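Local coordinates for protein packaging enzyme P4 (Pseudomonas phage phi13, PDB 4BLP) that probably hydrolyses NTP as a hexameric RecA-like helicase motor that drives RNA into the viral capsid during packaging, at residues P168-R173 with A206-V211. Residues are numbered along the deposited sequence; the frame is centred on the assembly and turned at random.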
ATOM      1  N   PRO D 168     -43.407   0.608   2.282  1.00 17.48           N
ATOM      2  CA  PRO D 168     -42.796   1.913   2.590  1.00 16.24           C
ATOM      3  C   PRO D 168     -43.454   3.006   1.755  1.00 17.69           C
ATOM      4  O   PRO D 168     -44.137   2.699   0.788  1.00 19.67           O
ATOM      5  CB  PRO D 168     -41.334   1.719   2.159  1.00 17.23           C
ATOM      6  CG  PRO D 168     -41.413   0.723   1.039  1.00 20.24           C
ATOM      7  CD  PRO D 168     -42.521  -0.211   1.420  1.00 18.17           C
ATOM      8  N   ASP D 169     -43.245   4.266   2.093  1.00 13.04           N
ATOM      9  CA  ASP D 169     -43.822   5.335   1.289  1.00 12.97           C
ATOM     10  C   ASP D 169     -42.986   5.601   0.055  1.00 15.18           C
ATOM     11  O   ASP D 169     -43.527   5.928  -0.990  1.00 15.78           O
ATOM     12  CB  ASP D 169     -43.941   6.629   2.113  1.00 14.34           C
ATOM     13  CG  ASP D 169     -44.899   6.503   3.273  1.00 19.85           C
ATOM     14  OD1 ASP D 169     -46.015   5.955   3.074  1.00 19.52           O
ATOM     15  OD2 ASP D 169     -44.533   6.925   4.388  1.00 16.12           O
ATOM     16  N   VAL D 170     -41.663   5.449   0.180  1.00 12.28           N
ATOM     17  CA  VAL D 170     -40.755   5.773  -0.915  1.00 12.23           C
ATOM     18  C   VAL D 170     -39.504   4.931  -0.785  1.00 13.24           C
ATOM     19  O   VAL D 170     -39.078   4.617   0.337  1.00 12.84           O
ATOM     20  CB  VAL D 170     -40.445   7.306  -0.911  1.00 16.45           C
ATOM     21  CG1 VAL D 170     -39.765   7.730   0.393  1.00 17.08           C
ATOM     22  CG2 VAL D 170     -39.609   7.731  -2.142  1.00 17.03           C
ATOM     23  N   THR D 171     -38.938   4.556  -1.920  1.00 10.25           N
ATOM     24  CA  THR D 171     -37.669   3.820  -1.970  1.00  9.38           C
ATOM     25  C   THR D 171     -36.648   4.644  -2.715  1.00 12.02           C
ATOM     26  O   THR D 171     -36.890   5.066  -3.848  1.00 12.14           O
ATOM     27  CB  THR D 171     -37.873   2.439  -2.638  1.00 13.78           C
ATOM     28  OG1 THR D 171     -38.855   1.684  -1.905  1.00 13.84           O
ATOM     29  CG2 THR D 171     -36.559   1.631  -2.724  1.00 13.79           C
ATOM     30  N   ILE D 172     -35.491   4.847  -2.091  1.00  9.53           N
ATOM     31  CA  ILE D 172     -34.376   5.520  -2.746  1.00  8.39           C
ATOM     32  C   ILE D 172     -33.588   4.431  -3.462  1.00 11.78           C
ATOM     33  O   ILE D 172     -33.279   3.406  -2.852  1.00 13.55           O
ATOM     34  CB  ILE D 172     -33.520   6.296  -1.744  1.00  9.61           C
ATOM     35  CG1 ILE D 172     -34.341   7.485  -1.217  1.00  9.96           C
ATOM     36  CG2 ILE D 172     -32.185   6.787  -2.415  1.00 10.09           C
ATOM     37  CD1 ILE D 172     -33.601   8.120  -0.050  1.00 12.42           C
ATOM     38  N   ARG D 173     -33.298   4.643  -4.747  1.00  9.37           N
ATOM     39  CA  ARG D 173     -32.595   3.626  -5.541  1.00  8.88           C
ATOM     40  C   ARG D 173     -31.188   4.103  -5.818  1.00  9.34           C
ATOM     41  O   ARG D 173     -31.002   5.149  -6.448  1.00  9.04           O
ATOM     42  CB  ARG D 173     -33.407   3.353  -6.834  1.00  8.53           C
ATOM     43  CG  ARG D 173     -34.715   2.588  -6.472  1.00 13.37           C
ATOM     44  CD  ARG D 173     -34.499   1.065  -6.463  1.00 12.75           C
ATOM     45  NE  ARG D 173     -34.253   0.651  -7.844  1.00 12.06           N
ATOM     46  CZ  ARG D 173     -33.636  -0.472  -8.205  1.00 21.90           C
ATOM     47  NH1 ARG D 173     -33.239  -1.351  -7.287  1.00 18.35           N
ATOM     48  NH2 ARG D 173     -33.395  -0.716  -9.481  1.00 17.57           N
ATOM     49  N   ALA D 206     -39.544  14.792   6.412  1.00 13.07           N
ATOM     50  CA  ALA D 206     -40.892  15.088   5.868  1.00 13.26           C
ATOM     51  C   ALA D 206     -41.908  13.990   6.182  1.00 17.90           C
ATOM     52  O   ALA D 206     -43.004  13.971   5.596  1.00 18.75           O
ATOM     53  CB  ALA D 206     -40.804  15.311   4.366  1.00 13.15           C
ATOM     54  N   ASP D 207     -41.552  13.086   7.104  1.00 14.67           N
ATOM     55  CA  ASP D 207     -42.398  12.020   7.666  1.00 15.57           C
ATOM     56  C   ASP D 207     -42.745  10.892   6.675  1.00 18.42           C
ATOM     57  O   ASP D 207     -43.787  10.242   6.820  1.00 18.18           O
ATOM     58  CB  ASP D 207     -43.715  12.590   8.276  1.00 19.76           C
ATOM     59  CG  ASP D 207     -44.336  11.691   9.342  1.00 38.47           C
ATOM     60  OD1 ASP D 207     -43.584  10.906   9.981  1.00 39.57           O
ATOM     61  OD2 ASP D 207     -45.575  11.729   9.497  1.00 46.74           O
ATOM     62  N   TYR D 208     -41.861  10.640   5.690  1.00 13.12           N
ATOM     63  CA  TYR D 208     -42.001   9.489   4.809  1.00 11.11           C
ATOM     64  C   TYR D 208     -41.318   8.290   5.442  1.00 13.42           C
ATOM     65  O   TYR D 208     -40.228   8.432   6.008  1.00 12.60           O
ATOM     66  CB  TYR D 208     -41.317   9.744   3.446  1.00 12.02           C
ATOM     67  CG  TYR D 208     -42.049  10.690   2.539  1.00 14.90           C
ATOM     68  CD1 TYR D 208     -41.942  12.067   2.704  1.00 17.09           C
ATOM     69  CD2 TYR D 208     -42.809  10.214   1.485  1.00 18.33           C
ATOM     70  CE1 TYR D 208     -42.643  12.951   1.882  1.00 20.16           C
ATOM     71  CE2 TYR D 208     -43.491  11.087   0.636  1.00 20.80           C
ATOM     72  CZ  TYR D 208     -43.433  12.455   0.863  1.00 22.93           C
ATOM     73  OH  TYR D 208     -44.077  13.322   0.010  1.00 23.41           O
ATOM     74  N   ARG D 209     -41.907   7.100   5.274  1.00 11.04           N
ATOM     75  CA  ARG D 209     -41.200   5.868   5.609  1.00 11.61           C
ATOM     76  C   ARG D 209     -40.341   5.615   4.397  1.00 13.40           C
ATOM     77  O   ARG D 209     -40.877   5.254   3.345  1.00 13.55           O
ATOM     78  CB  ARG D 209     -42.155   4.674   5.887  1.00 15.06           C
ATOM     79  CG  ARG D 209     -41.385   3.330   6.033  1.00 18.22           C
ATOM     80  CD  ARG D 209     -40.361   3.308   7.193  1.00 18.03           C
ATOM     81  NE  ARG D 209     -41.025   3.554   8.478  1.00 17.27           N
ATOM     82  CZ  ARG D 209     -40.731   4.544   9.309  1.00 24.67           C
ATOM     83  NH1 ARG D 209     -39.685   5.332   9.073  1.00 20.69           N
ATOM     84  NH2 ARG D 209     -41.452   4.731  10.407  1.00 19.35           N
ATOM     85  N   VAL D 210     -39.034   5.834   4.534  1.00 11.11           N
ATOM     86  CA  VAL D 210     -38.121   5.738   3.393  1.00 11.24           C
ATOM     87  C   VAL D 210     -37.212   4.536   3.549  1.00 14.25           C
ATOM     88  O   VAL D 210     -36.644   4.290   4.623  1.00 14.96           O
ATOM     89  CB  VAL D 210     -37.321   7.082   3.185  1.00 15.74           C
ATOM     90  CG1 VAL D 210     -36.718   7.611   4.474  1.00 15.95           C
ATOM     91  CG2 VAL D 210     -36.236   6.951   2.108  1.00 14.80           C
ATOM     92  N   VAL D 211     -37.059   3.800   2.455  1.00 10.11           N
ATOM     93  CA  VAL D 211     -36.176   2.625   2.391  1.00 10.19           C
ATOM     94  C   VAL D 211     -35.123   2.924   1.350  1.00 12.07           C
ATOM     95  O   VAL D 211     -35.452   3.494   0.312  1.00 13.52           O
ATOM     96  CB  VAL D 211     -37.021   1.371   2.020  1.00 16.55           C
ATOM     97  CG1 VAL D 211     -36.138   0.240   1.476  1.00 19.35           C
ATOM     98  CG2 VAL D 211     -37.898   0.934   3.211  1.00 16.13           C
TER
HETATM   99  O   HOH W   1     -45.782   7.844   6.572  1.00 49.62           O
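Two neighbouring parallel strands, 170-173 and 210-213, meet in the central sheet of the RecA-like P-loop NTPase fold. V170 pairs with V210 and T171 with V211. The backbone ladder begins at R209, whose carbonyl O takes two N-H groups. D169 N is the nearer at 2.9 Å, and V170 N is the second. V211 N then bonds to V170 O at 3.0 Å. I172 N reaches V211 O at 2.8 Å.

Where the strands begin, the D169 side chain adds a further bond. Its CG lies beside its own backbone N (chi1 -64°), which brings the carboxylate to the second chain. OD2 accepts R209 N at 2.8 Å in an almost straight bond (176°), on its anti side and somewhat out of the carboxylate plane. A water donates to both D169 OD2 and D207 O. D207 has positive phi and is the C-prime residue of the Schellman motif that ends helix 193-205. The guanidinium of R209 turns away and bonds to N138 O.

The V170 and V210 side chains lie side by side on one face of the sheet, with V170 CG1 3.8 Å from V210 CB. I172 CD1 touches V210 CG2 at 3.6 Å, and helix 193-205 packs on V170 and I172. V211 points to the other face, where its CG2 meets CB of P168 from the preceding loop at 3.7 Å.

V170, I172 and V210 thus form a buried apolar patch on the face under helix 193-205. Beside them, at the exposed start of the strands, the D169 carboxylate accepts the R209 amide and, through water, ties the helix end to the sheet.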